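Local coordinates for protein EmGH1 (Erythrobacter marinus, PDB 5Z87) that probably hydrolyses beta-glucosidic bonds as a beta-glucosidase of glycoside hydrolase family 3, at residues A61-P66 / R371-I376; A150-P155 / R410-E415; W197-H202 / P626-R631; A210-L215 / I228-K233; S694-G699 / G736-V741. All blocks are in the same frame, centred on the assembly; numbering follows the deposited sequence. Where two conformers were deposited one is given.

In the fold
Contacts 1 to 4 are buried, whereas contact 5 lies partly at the surface, its centre about 32 Å from that of the chain. Contacts 1 and 4 both belong to the N-terminal, TIM-barrel-type domain: the first is nearly all apolar, the second adds one backbone bond to its aliphatic packing. Contacts 2 and 3 tie that domain to later parts of the chain and are more polar, with a salt bridge in one and a carboxylate gripping a loop in the other. They touch through A150 and W197, and W197 also meets I211 of contact 4, which shares helix 201-216 with contact 3. Contact 5 is backbone sheet pairing in the fibronectin-like region.

Contact 1 (A61-P66 / R371-I376); sequences AQLNCP and RAAERI
In the N-terminal domain of this family 3 enzyme, which belongs to the TIM-barrel clan, the type I turn A61-N64 links helix 56-61 to the short strand 64-65, and here it rests on helix 366-382 through L63 and Q62. The isobutyl end of L63 carries the contact. With CG anti to the carbonyl carbon (chi1 -47°) and the chain extended beyond it, both methyls reach the helix: L63 CD1 lies 3.8 Å from A372 CB, and L63 CD2 comes in at 3.7 Å from the same CB. L63 CD2 also sits over the backbone between A372 and A373, 3.5 Å from A373 N, and meets A373 CB at 4.0 Å. One helical turn on, I376 continues the apolar strip, its CG1 lying 4.2 Å from L63 CD2. The other branch of I376, CG2, faces the backbone of the turn, 3.7 Å from Q62 O. Q62 lends its aliphatic part, Q62 CB being 4.4 Å from A373 CB, while its OE1 accepts a hydrogen bond from K380 farther along the same helix. L63 pairs by its backbone with E345, so the turn is tied to the neighbouring strand 345-346 as well. No hydrogen bond joins 61-66 to 371-376; two alanines let the helix backbone come close to L63, and the direct contact between the segments is mainly van der Waals packing of L63 on the A372, A373 and I376 side of the helix.

Contact 2 (A150-P155 / R410-E415); sequences ACAFRP and RRMAEE
R154 and E415 meet because both side chains fold: each has CG anti to its own carbonyl carbon, R154 then bends at chi2 (-67°) and chi3, and E415 bends at chi2 (-81°). This is a junction between the N-terminal domain, where 150-155 links helix 146-150 to helix 155-171, and helix 403-416, which leads into the strand 418-422 of the next domain. The bent arginine brings R154 NH1 to 3.0 Å from E415 OE1 in a salt bridge. The carboxylate oxygen lies at the edge of the guanidinium, near its plane, but the two flat groups stand almost perpendicular, 83° apart. E415 OE1 also lies 3.5 Å from R154 CG, alongside the folded aliphatic part. Neither charge depends on this pair alone: R154 NE bridges to D156, and E415 OE1 also receives K730 NZ and Q704 NE2 from the fibronectin-like region. Such a set of donors would probably favour the ionised form of E415. F153, with positive phi, ends the preceding helical turn, and R154 stands at the N-cap of the next helix. Beside the salt bridge, A152 presses its methyl against the last turn of 410-415, A152 CB lying 3.9 Å from E415 CB and 4.3 Å from M412 SD. Its backbone takes part too: A152 CA makes a CA-H...O contact of 3.2 Å with E415 O.

Contact 3 (W197-H202 / P626-R631); sequences WGEDPH and PVTIVR
The carboxylate of E199 grips T628 with both oxygens: OE1 accepts T628 N at 2.7 Å and OE2 accepts T628 OG1 at 2.9 Å. The two approaches differ. The amide meets OE1 from above the carboxylate plane, 61° out of it, whereas the hydroxyl comes to OE2 on its syn side and nearer the plane. E199 CG stands between its backbone N and carbonyl carbon (chi1 73°), and the extended chain beyond carries the carboxylate past V627 CA to T628. OE2 also takes Y640 N. E199 N in turn donates to P626 O at 3.2 Å, so backbone and side chain of one residue hold both ends of P626-T628. Water 1 bridges the same place, donating to W197 O and to P626 O, each at 2.8 Å, and accepting from D200 N. This loop-to-loop seam joins the N-terminal domain, just ahead of helix 201-216, to the C-terminal domain of the family 3 fold. D200 caps that helix through V203 N, while its OD1 bonds Y640 OH. V627 CG1 packs 3.7 Å from G198 CA, and P626 CB lies 3.9 Å from W197 O.

Contact 4 (A210-L215 / I228-K233); sequences AIVEGL and IATSVK
L215 O receives I228 N at 2.9 Å, a nearly straight bond (173° at the hydrogen). It ties the C-terminal part of helix 201-216 to I228, at the approach to the strand. From there the chain runs back along the helix: segments 210-215 and 229-233 have directions 154° apart and axes 8.1 Å at closest approach, the helix-on-strand packing of a TIM-barrel-type domain. T230 is the central residue on the strand side. T230 CG2 fits against L215, 3.6 Å from its CB and from its CD1, while T230 OG1, between the backbone N and carbonyl carbon (chi1 54°), turns to the V212 methyls and lies 3.7 Å from V212 CG1. That hydroxyl is not left among carbons alone, since it hydrogen-bonds S274 OG. Next to it V212 CG2 meets V232 CG1 at 4.0 Å, the two side chains crossing at about a right angle. At the other end L215 turns CD2 to I228 CD1, also 4.0 Å away, so its two methyls reach different residues, CD1 T230 and CD2 I228. The strand lies between 176-177 and 276-279 in the parallel sheet, and its K233 belongs to the pocket where dithiothreitol, probably from the crystallisation liquor, is bound. L215 also packs on F162 and A166 of helix 155-171, which lies beside helix 201-216.

Contact 5 (S694-G699 / G736-V741); sequences SVRNTG and GEVQVV
R696 lies obliquely across V738, its aliphatic chain and guanidinium both touching one methyl, the guanidinium obliquely. V738 CG2 is 3.6 Å from R696 CG and 3.3 Å from R696 NE. R696 first extends, CG being anti to the backbone N (chi1 175°), and then bends at chi3, which brings NE and the guanidinium beside the valine methyl. R696 also touches a neighbouring molecule in the crystal, which may influence its exposed end. S694 and V740 share this exposed face, their side chains beside each other with S694 CB 4.4 Å from V740 CG2. On the other face V695 points inward: V695 CG1 meets V741 CG2 at 4.3 Å, and both valines pack on V707 of strand 703-713. Q739 also points to that face but leans away from V695, onto V731 and L733. These residues belong to antiparallel strands 689-697 and 738-745 of the fibronectin type III-like region, where a three-stranded sheet packs against a second sheet. S694 with V740 and R696 with V738 are non-hydrogen-bonded pairs. Between them V695 and Q739 form the hydrogen-bonded pair, V695 N to Q739 O and Q739 N to V695 O both measuring 3.0 Å. N697 N donates to E737 O, extending the ladder. Where the strands part, G736, with positive phi, gives its N to N697 O at 2.9 Å in a more bent bond (140°). N697 turns its side chain to its own loop, OD1 accepting G699 N at 3.0 Å in an Asx turn; OD1 also takes T669 OG1, and ND2 bonds the carbonyls of R701 and L733.

Contact 1 (A61-P66 / R371-I376)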
# COMPACT_ATOMS: atom_id res chain seq x y z
N ALA A 61 -33.29 -16.20 19.05
CA ALA A 61 -32.27 -16.80 19.91
C ALA A 61 -31.24 -17.59 19.10
O ALA A 61 -30.09 -17.72 19.52
CB ALA A 61 -32.95 -17.70 20.96
N GLN A 62 -31.65 -18.11 17.94
CA GLN A 62 -30.73 -18.81 17.05
C GLN A 62 -29.69 -17.89 16.40
O GLN A 62 -28.81 -18.39 15.71
CB GLN A 62 -31.53 -19.55 15.97
CG GLN A 62 -32.51 -20.59 16.52
CD GLN A 62 -31.80 -21.75 17.20
OE1 GLN A 62 -30.90 -22.38 16.63
NE2 GLN A 62 -32.19 -22.03 18.45
N LEU A 63 -29.77 -16.57 16.61
CA LEU A 63 -28.83 -15.65 15.97
C LEU A 63 -27.73 -15.18 16.91
O LEU A 63 -26.94 -14.30 16.54
CB LEU A 63 -29.58 -14.44 15.41
CG LEU A 63 -30.85 -14.77 14.60
CD1 LEU A 63 -31.40 -13.54 13.93
CD2 LEU A 63 -30.56 -15.84 13.56
N ASN A 64 -27.64 -15.75 18.11
CA ASN A 64 -26.64 -15.38 19.10
C ASN A 64 -25.60 -16.48 19.23
O ASN A 64 -25.94 -17.67 19.19
CB ASN A 64 -27.30 -15.12 20.46
CG ASN A 64 -28.47 -14.16 20.37
OD1 ASN A 64 -28.41 -13.18 19.64
ND2 ASN A 64 -29.55 -14.45 21.11
N CYS A 65 -24.33 -16.08 19.39
CA CYS A 65 -23.23 -17.03 19.61
C CYS A 65 -22.20 -16.45 20.57
O CYS A 65 -21.16 -15.92 20.15
CB CYS A 65 -22.56 -17.39 18.28
SG CYS A 65 -21.31 -18.70 18.42
N PRO A 66 -22.45 -16.53 21.88
CA PRO A 66 -21.46 -16.08 22.86
C PRO A 66 -20.37 -17.12 23.05
O PRO A 66 -20.41 -18.22 22.50
CB PRO A 66 -22.28 -15.92 24.15
CG PRO A 66 -23.29 -17.04 24.04
CD PRO A 66 -23.65 -17.11 22.54
N ARG A 371 -35.25 -14.74 7.94
CA ARG A 371 -34.24 -15.07 6.93
C ARG A 371 -32.97 -15.61 7.59
O ARG A 371 -32.44 -16.65 7.19
CB ARG A 371 -33.92 -13.83 6.08
CG ARG A 371 -32.96 -14.11 4.92
CD ARG A 371 -32.61 -12.83 4.15
NE ARG A 371 -31.81 -11.88 4.95
CZ ARG A 371 -31.23 -10.79 4.45
NH1 ARG A 371 -31.34 -10.50 3.15
NH2 ARG A 371 -30.53 -9.99 5.24
N ALA A 372 -32.50 -14.93 8.64
CA ALA A 372 -31.28 -15.37 9.30
C ALA A 372 -31.48 -16.69 10.04
O ALA A 372 -30.71 -17.64 9.86
CB ALA A 372 -30.79 -14.27 10.25
N ALA A 373 -32.54 -16.79 10.86
CA ALA A 373 -32.73 -18.00 11.65
C ALA A 373 -32.95 -19.23 10.77
O ALA A 373 -32.57 -20.34 11.15
CB ALA A 373 -33.90 -17.83 12.62
N GLU A 374 -33.53 -19.05 9.58
CA GLU A 374 -33.77 -20.22 8.76
C GLU A 374 -32.47 -20.76 8.17
O GLU A 374 -32.28 -21.97 8.08
CB GLU A 374 -34.79 -19.91 7.65
CG GLU A 374 -35.26 -21.18 6.95
CD GLU A 374 -36.39 -20.95 5.95
OE1 GLU A 374 -37.30 -20.14 6.24
OE2 GLU A 374 -36.34 -21.58 4.86
N ARG A 375 -31.55 -19.86 7.79
CA ARG A 375 -30.22 -20.29 7.33
C ARG A 375 -29.52 -21.10 8.40
O ARG A 375 -28.98 -22.19 8.14
CB ARG A 375 -29.37 -19.07 6.95
CG ARG A 375 -29.79 -18.39 5.67
CD ARG A 375 -29.56 -16.90 5.73
NE ARG A 375 -29.77 -16.29 4.42
CZ ARG A 375 -29.51 -15.02 4.12
NH1 ARG A 375 -29.02 -14.20 5.03
NH2 ARG A 375 -29.74 -14.58 2.89
N ILE A 376 -29.52 -20.58 9.63
CA ILE A 376 -28.91 -21.25 10.78
C ILE A 376 -29.51 -22.65 10.97
O ILE A 376 -28.78 -23.64 11.11
CB ILE A 376 -29.09 -20.40 12.04
CG1 ILE A 376 -28.37 -19.07 11.90
CG2 ILE A 376 -28.61 -21.18 13.27
CD1 ILE A 376 -26.87 -19.23 11.80

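Contact 2 (A150-P155 / R410-E415)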
# COMPACT_ATOMS: atom_id res chain seq x y z
N ALA A 150 1.13 -24.82 2.99
CA ALA A 150 1.04 -24.32 1.62
C ALA A 150 2.33 -24.57 0.85
O ALA A 150 2.31 -24.64 -0.39
CB ALA A 150 0.71 -22.82 1.62
N CYS A 151 3.48 -24.67 1.55
CA CYS A 151 4.74 -24.90 0.86
C CYS A 151 4.81 -26.29 0.28
O CYS A 151 5.64 -26.53 -0.60
CB CYS A 151 5.94 -24.73 1.79
SG CYS A 151 6.09 -23.18 2.64
N ALA A 152 3.96 -27.20 0.74
CA ALA A 152 4.05 -28.59 0.32
C ALA A 152 3.53 -28.79 -1.10
O ALA A 152 3.95 -29.73 -1.78
CB ALA A 152 3.27 -29.48 1.29
N PHE A 153 2.62 -27.92 -1.56
CA PHE A 153 1.95 -28.11 -2.86
C PHE A 153 1.41 -29.54 -2.99
O PHE A 153 1.53 -30.19 -4.03
CB PHE A 153 2.89 -27.74 -4.02
CG PHE A 153 3.09 -26.25 -4.15
CD1 PHE A 153 3.91 -25.56 -3.26
CD2 PHE A 153 2.41 -25.53 -5.13
CE1 PHE A 153 4.08 -24.17 -3.35
CE2 PHE A 153 2.57 -24.14 -5.24
CZ PHE A 153 3.41 -23.46 -4.34
N ARG A 154 0.79 -30.02 -1.91
CA ARG A 154 0.19 -31.36 -1.85
C ARG A 154 -1.25 -31.21 -1.35
O ARG A 154 -1.55 -31.51 -0.19
CB ARG A 154 0.97 -32.29 -0.92
CG ARG A 154 2.33 -32.74 -1.45
CD ARG A 154 2.16 -33.63 -2.66
NE ARG A 154 1.41 -34.84 -2.34
CZ ARG A 154 1.93 -35.93 -1.78
NH1 ARG A 154 3.22 -35.97 -1.47
NH2 ARG A 154 1.16 -36.97 -1.53
N PRO A 155 -2.16 -30.73 -2.20
CA PRO A 155 -3.54 -30.57 -1.73
C PRO A 155 -4.19 -31.89 -1.35
O PRO A 155 -5.08 -31.91 -0.49
CB PRO A 155 -4.25 -29.88 -2.90
CG PRO A 155 -3.31 -29.99 -4.07
CD PRO A 155 -1.94 -30.12 -3.52
N ARG A 410 3.84 -35.72 10.74
CA ARG A 410 5.24 -35.85 10.36
C ARG A 410 5.41 -35.80 8.84
O ARG A 410 6.25 -35.05 8.33
CB ARG A 410 5.80 -37.16 10.93
CG ARG A 410 7.06 -37.64 10.28
CD ARG A 410 8.24 -37.29 11.13
NE ARG A 410 8.90 -38.46 11.71
CZ ARG A 410 10.13 -38.84 11.39
NH1 ARG A 410 10.83 -38.13 10.49
NH2 ARG A 410 10.67 -39.91 11.96
N ARG A 411 4.61 -36.59 8.11
CA ARG A 411 4.75 -36.62 6.66
C ARG A 411 4.44 -35.26 6.02
O ARG A 411 5.07 -34.89 5.02
CB ARG A 411 3.85 -37.70 6.06
CG ARG A 411 4.49 -39.09 6.02
CD ARG A 411 3.87 -39.97 4.93
NE ARG A 411 2.41 -39.89 4.90
CZ ARG A 411 1.68 -39.66 3.80
NH1 ARG A 411 2.27 -39.49 2.62
NH2 ARG A 411 0.34 -39.61 3.89
N MET A 412 3.50 -34.51 6.58
CA MET A 412 3.18 -33.20 6.02
C MET A 412 4.38 -32.27 6.15
O MET A 412 4.77 -31.60 5.18
CB MET A 412 1.95 -32.61 6.70
CG MET A 412 1.41 -31.35 6.01
SD MET A 412 1.02 -31.57 4.25
CE MET A 412 -0.75 -31.51 4.25
N ALA A 413 5.01 -32.24 7.33
CA ALA A 413 6.22 -31.44 7.51
C ALA A 413 7.32 -31.83 6.52
O ALA A 413 7.96 -30.96 5.92
CB ALA A 413 6.71 -31.56 8.95
N GLU A 414 7.53 -33.14 6.33
CA GLU A 414 8.53 -33.62 5.36
C GLU A 414 8.25 -33.11 3.95
O GLU A 414 9.19 -32.96 3.15
CB GLU A 414 8.59 -35.16 5.37
CG GLU A 414 9.07 -35.75 6.72
CD GLU A 414 9.12 -37.29 6.78
OE1 GLU A 414 8.47 -37.96 5.95
OE2 GLU A 414 9.83 -37.82 7.66
N GLU A 415 6.99 -32.85 3.60
CA GLU A 415 6.65 -32.35 2.28
C GLU A 415 6.71 -30.83 2.18
O GLU A 415 6.70 -30.29 1.07
CB GLU A 415 5.25 -32.80 1.85
CG GLU A 415 5.05 -34.30 1.71
CD GLU A 415 5.56 -34.84 0.38
OE1 GLU A 415 5.47 -34.12 -0.63
OE2 GLU A 415 6.05 -35.99 0.36

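Contact 3 (W197-H202 / P626-R631)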
# COMPACT_ATOMS: atom_id res chain seq x y z
N TRP A 197 -2.66 -19.20 3.07
CA TRP A 197 -1.97 -20.09 2.15
C TRP A 197 -1.16 -19.33 1.11
O TRP A 197 -0.86 -19.86 0.04
CB TRP A 197 -2.99 -21.04 1.51
CG TRP A 197 -3.57 -21.94 2.60
CD1 TRP A 197 -4.45 -21.58 3.57
CD2 TRP A 197 -3.21 -23.31 2.87
NE1 TRP A 197 -4.70 -22.64 4.41
CE2 TRP A 197 -3.96 -23.72 3.99
CE3 TRP A 197 -2.37 -24.24 2.25
CZ2 TRP A 197 -3.87 -25.02 4.52
CZ3 TRP A 197 -2.29 -25.53 2.76
CH2 TRP A 197 -3.04 -25.90 3.89
N GLY A 198 -0.78 -18.10 1.40
CA GLY A 198 0.17 -17.40 0.57
C GLY A 198 -0.46 -16.26 -0.20
O GLY A 198 -1.55 -15.78 0.12
N GLU A 199 0.25 -15.84 -1.24
CA GLU A 199 -0.15 -14.70 -2.06
C GLU A 199 -0.89 -15.10 -3.33
O GLU A 199 -1.48 -14.23 -3.98
CB GLU A 199 1.10 -13.87 -2.43
CG GLU A 199 2.01 -14.51 -3.49
CD GLU A 199 3.34 -13.76 -3.69
OE1 GLU A 199 3.85 -13.18 -2.70
OE2 GLU A 199 3.87 -13.75 -4.83
N ASP A 200 -0.86 -16.34 -3.72
CA ASP A 200 -1.35 -16.64 -5.07
C ASP A 200 -2.82 -17.05 -5.04
O ASP A 200 -3.19 -17.94 -4.27
CB ASP A 200 -0.55 -17.76 -5.70
CG ASP A 200 -1.07 -18.11 -7.07
OD1 ASP A 200 -1.11 -17.21 -7.93
OD2 ASP A 200 -1.44 -19.28 -7.28
N PRO A 201 -3.67 -16.44 -5.88
CA PRO A 201 -5.09 -16.83 -5.89
C PRO A 201 -5.32 -18.29 -6.24
O PRO A 201 -6.18 -18.94 -5.62
CB PRO A 201 -5.71 -15.88 -6.92
CG PRO A 201 -4.80 -14.66 -6.90
CD PRO A 201 -3.42 -15.27 -6.75
N HIS A 202 -4.57 -18.84 -7.20
CA HIS A 202 -4.79 -20.24 -7.56
C HIS A 202 -4.45 -21.18 -6.42
O HIS A 202 -5.21 -22.11 -6.12
CB HIS A 202 -4.00 -20.60 -8.81
CG HIS A 202 -4.10 -22.05 -9.18
ND1 HIS A 202 -5.18 -22.57 -9.87
CD2 HIS A 202 -3.27 -23.10 -8.93
CE1 HIS A 202 -5.00 -23.87 -10.05
NE2 HIS A 202 -3.86 -24.21 -9.49
N PRO A 626 5.22 -20.33 -1.08
CA PRO A 626 3.90 -19.89 -1.57
C PRO A 626 3.72 -18.38 -1.54
O PRO A 626 2.60 -17.90 -1.81
CB PRO A 626 2.95 -20.57 -0.58
CG PRO A 626 3.73 -20.47 0.75
CD PRO A 626 5.20 -20.62 0.37
N VAL A 627 4.77 -17.64 -1.19
CA VAL A 627 4.82 -16.19 -1.25
C VAL A 627 6.11 -15.79 -1.94
O VAL A 627 7.04 -16.59 -2.07
CB VAL A 627 4.76 -15.55 0.16
CG1 VAL A 627 3.40 -15.70 0.78
CG2 VAL A 627 5.86 -16.18 1.04
N THR A 628 6.18 -14.53 -2.35
CA THR A 628 7.44 -13.92 -2.76
C THR A 628 8.12 -13.38 -1.51
O THR A 628 7.46 -12.83 -0.63
CB THR A 628 7.20 -12.80 -3.77
OG1 THR A 628 6.72 -13.35 -4.99
CG2 THR A 628 8.50 -12.03 -4.06
N ILE A 629 9.43 -13.56 -1.41
CA ILE A 629 10.18 -12.96 -0.31
C ILE A 629 10.92 -11.74 -0.84
O ILE A 629 11.88 -11.88 -1.61
CB ILE A 629 11.16 -13.96 0.33
CG1 ILE A 629 10.41 -15.21 0.85
CG2 ILE A 629 11.92 -13.26 1.44
CD1 ILE A 629 9.39 -14.89 1.94
N VAL A 630 10.48 -10.54 -0.45
CA VAL A 630 11.16 -9.33 -0.90
C VAL A 630 12.43 -9.14 -0.09
O VAL A 630 12.59 -9.70 1.00
CB VAL A 630 10.25 -8.09 -0.78
CG1 VAL A 630 8.99 -8.26 -1.64
CG2 VAL A 630 9.88 -7.84 0.67
N ARG A 631 13.36 -8.35 -0.62
CA ARG A 631 14.62 -8.13 0.08
C ARG A 631 14.42 -7.31 1.35
O ARG A 631 15.08 -7.56 2.37
CB ARG A 631 15.62 -7.44 -0.85
CG ARG A 631 16.30 -8.42 -1.75
CD ARG A 631 17.08 -7.80 -2.89
NE ARG A 631 17.27 -8.86 -3.88
CZ ARG A 631 18.22 -9.79 -3.80
NH1 ARG A 631 19.10 -9.74 -2.80
NH2 ARG A 631 18.29 -10.75 -4.71
O HOH W 1 0.01 -18.87 -2.48

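Contact 4 (A210-L215 / I228-K233)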
# COMPACT_ATOMS: atom_id res chain seq x y z
N ALA A 210 -9.62 -27.99 -0.87
CA ALA A 210 -9.18 -29.22 -0.22
C ALA A 210 -9.47 -29.19 1.27
O ALA A 210 -9.86 -30.21 1.85
CB ALA A 210 -7.70 -29.46 -0.48
N ILE A 211 -9.30 -28.02 1.91
CA ILE A 211 -9.63 -27.87 3.32
C ILE A 211 -11.11 -28.08 3.55
O ILE A 211 -11.52 -28.78 4.49
CB ILE A 211 -9.19 -26.49 3.85
CG1 ILE A 211 -7.68 -26.28 3.71
CG2 ILE A 211 -9.63 -26.31 5.32
CD1 ILE A 211 -7.27 -24.80 3.78
N VAL A 212 -11.95 -27.42 2.75
CA VAL A 212 -13.39 -27.54 2.95
C VAL A 212 -13.82 -28.99 2.73
O VAL A 212 -14.59 -29.55 3.51
CB VAL A 212 -14.17 -26.57 2.04
CG1 VAL A 212 -15.68 -26.80 2.15
CG2 VAL A 212 -13.85 -25.12 2.38
N GLU A 213 -13.30 -29.62 1.68
CA GLU A 213 -13.69 -30.99 1.40
C GLU A 213 -13.08 -31.98 2.39
O GLU A 213 -13.60 -33.08 2.54
CB GLU A 213 -13.34 -31.32 -0.06
CG GLU A 213 -14.29 -30.57 -1.03
CD GLU A 213 -13.98 -30.75 -2.51
OE1 GLU A 213 -12.80 -30.63 -2.92
OE2 GLU A 213 -14.94 -30.98 -3.28
N GLY A 214 -12.01 -31.59 3.10
CA GLY A 214 -11.51 -32.40 4.20
C GLY A 214 -12.32 -32.24 5.48
O GLY A 214 -12.61 -33.22 6.16
N LEU A 215 -12.69 -31.00 5.82
CA LEU A 215 -13.42 -30.77 7.06
C LEU A 215 -14.90 -31.16 6.95
O LEU A 215 -15.48 -31.65 7.92
CB LEU A 215 -13.29 -29.30 7.47
CG LEU A 215 -11.97 -28.89 8.15
CD1 LEU A 215 -11.88 -27.36 8.24
CD2 LEU A 215 -11.85 -29.53 9.53
N ILE A 228 -17.47 -31.63 10.03
CA ILE A 228 -17.93 -30.41 10.68
C ILE A 228 -18.08 -29.33 9.61
O ILE A 228 -17.50 -29.42 8.52
CB ILE A 228 -16.97 -29.92 11.79
CG1 ILE A 228 -15.66 -29.38 11.18
CG2 ILE A 228 -16.68 -31.04 12.79
CD1 ILE A 228 -14.69 -28.74 12.20
N ALA A 229 -18.87 -28.31 9.92
CA ALA A 229 -19.05 -27.18 9.02
C ALA A 229 -17.84 -26.25 9.03
O ALA A 229 -17.27 -25.96 10.09
CB ALA A 229 -20.31 -26.40 9.40
N THR A 230 -17.45 -25.79 7.85
CA THR A 230 -16.45 -24.74 7.69
C THR A 230 -17.13 -23.38 7.66
O THR A 230 -18.23 -23.23 7.14
CB THR A 230 -15.65 -24.92 6.39
OG1 THR A 230 -16.56 -25.02 5.28
CG2 THR A 230 -14.81 -26.17 6.44
N SER A 231 -16.45 -22.37 8.22
CA SER A 231 -16.82 -20.97 8.05
C SER A 231 -15.62 -20.25 7.42
O SER A 231 -14.73 -19.77 8.13
CB SER A 231 -17.23 -20.32 9.37
OG SER A 231 -17.96 -21.22 10.17
N VAL A 232 -15.60 -20.16 6.09
CA VAL A 232 -14.44 -19.58 5.43
C VAL A 232 -14.36 -18.09 5.75
O VAL A 232 -15.38 -17.38 5.79
CB VAL A 232 -14.51 -19.84 3.91
CG1 VAL A 232 -14.34 -21.33 3.65
CG2 VAL A 232 -15.86 -19.37 3.36
N LYS A 233 -13.15 -17.61 6.03
CA LYS A 233 -12.94 -16.26 6.54
C LYS A 233 -11.67 -15.71 5.91
O LYS A 233 -10.86 -16.46 5.38
CB LYS A 233 -12.87 -16.29 8.07
CG LYS A 233 -11.70 -17.10 8.60
CD LYS A 233 -11.66 -17.11 10.11
CE LYS A 233 -10.29 -17.60 10.61
NZ LYS A 233 -10.29 -17.96 12.08

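Contact 5 (S694-G699 / G736-V741)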
# COMPACT_ATOMS: atom_id res chain seq x y z
N SER A 694 7.51 -31.68 -19.90
CA SER A 694 8.40 -32.76 -19.47
C SER A 694 9.38 -32.26 -18.42
O SER A 694 9.91 -31.14 -18.51
CB SER A 694 9.16 -33.36 -20.66
OG SER A 694 10.14 -32.47 -21.16
N VAL A 695 9.59 -33.09 -17.41
CA VAL A 695 10.57 -32.83 -16.37
C VAL A 695 11.36 -34.12 -16.12
O VAL A 695 10.78 -35.21 -16.05
CB VAL A 695 9.89 -32.33 -15.08
CG1 VAL A 695 8.70 -33.19 -14.77
CG2 VAL A 695 10.88 -32.32 -13.93
N ARG A 696 12.68 -33.99 -16.03
CA ARG A 696 13.59 -35.12 -15.93
C ARG A 696 14.46 -34.93 -14.70
O ARG A 696 14.97 -33.83 -14.46
CB ARG A 696 14.47 -35.25 -17.18
CG ARG A 696 15.54 -36.36 -17.10
CD ARG A 696 16.50 -36.34 -18.30
NE ARG A 696 15.83 -36.65 -19.57
CZ ARG A 696 15.44 -35.74 -20.45
NH1 ARG A 696 15.64 -34.44 -20.21
NH2 ARG A 696 14.84 -36.11 -21.58
N ASN A 697 14.61 -36.00 -13.91
CA ASN A 697 15.54 -35.99 -12.78
C ASN A 697 16.94 -36.15 -13.35
O ASN A 697 17.34 -37.23 -13.79
CB ASN A 697 15.20 -37.11 -11.80
CG ASN A 697 16.06 -37.09 -10.56
OD1 ASN A 697 17.12 -36.46 -10.53
ND2 ASN A 697 15.59 -37.76 -9.53
N THR A 698 17.70 -35.06 -13.36
CA THR A 698 19.03 -35.01 -13.95
C THR A 698 20.13 -35.17 -12.90
O THR A 698 21.29 -34.88 -13.19
CB THR A 698 19.21 -33.70 -14.70
OG1 THR A 698 19.18 -32.64 -13.75
CG2 THR A 698 18.10 -33.48 -15.71
N GLY A 699 19.78 -35.57 -11.69
CA GLY A 699 20.76 -35.76 -10.64
C GLY A 699 20.82 -37.20 -10.21
O GLY A 699 20.39 -38.10 -10.95
N GLY A 736 17.21 -40.06 -13.41
CA GLY A 736 17.04 -40.30 -14.83
C GLY A 736 15.61 -40.41 -15.31
O GLY A 736 15.38 -40.39 -16.52
N GLU A 737 14.64 -40.53 -14.40
CA GLU A 737 13.25 -40.69 -14.81
C GLU A 737 12.71 -39.40 -15.43
O GLU A 737 13.05 -38.29 -15.00
CB GLU A 737 12.40 -41.09 -13.61
CG GLU A 737 10.98 -41.50 -13.98
CD GLU A 737 10.12 -41.84 -12.77
OE1 GLU A 737 10.66 -41.91 -11.64
OE2 GLU A 737 8.90 -42.06 -12.96
N VAL A 738 11.87 -39.55 -16.45
CA VAL A 738 11.17 -38.46 -17.10
C VAL A 738 9.67 -38.64 -16.88
O VAL A 738 9.15 -39.74 -17.03
CB VAL A 738 11.47 -38.40 -18.61
CG1 VAL A 738 10.64 -37.32 -19.28
CG2 VAL A 738 12.95 -38.19 -18.88
N GLN A 739 8.98 -37.55 -16.54
CA GLN A 739 7.53 -37.55 -16.60
C GLN A 739 7.03 -36.39 -17.44
O GLN A 739 7.61 -35.30 -17.44
CB GLN A 739 6.91 -37.49 -15.20
CG GLN A 739 6.90 -38.84 -14.49
CD GLN A 739 6.29 -38.75 -13.11
OE1 GLN A 739 5.42 -37.92 -12.85
NE2 GLN A 739 6.76 -39.61 -12.20
N VAL A 740 5.95 -36.64 -18.17
CA VAL A 740 5.28 -35.64 -18.98
C VAL A 740 4.02 -35.25 -18.21
O VAL A 740 3.01 -35.97 -18.24
CB VAL A 740 4.98 -36.17 -20.39
CG1 VAL A 740 4.32 -35.11 -21.25
CG2 VAL A 740 6.27 -36.68 -21.05
N VAL A 741 4.09 -34.14 -17.47
CA VAL A 741 2.96 -33.66 -16.68
C VAL A 741 1.92 -33.05 -17.61
O VAL A 741 2.25 -32.30 -18.53
CB VAL A 741 3.43 -32.65 -15.63
CG1 VAL A 741 2.25 -32.09 -14.86
CG2 VAL A 741 4.39 -33.31 -14.68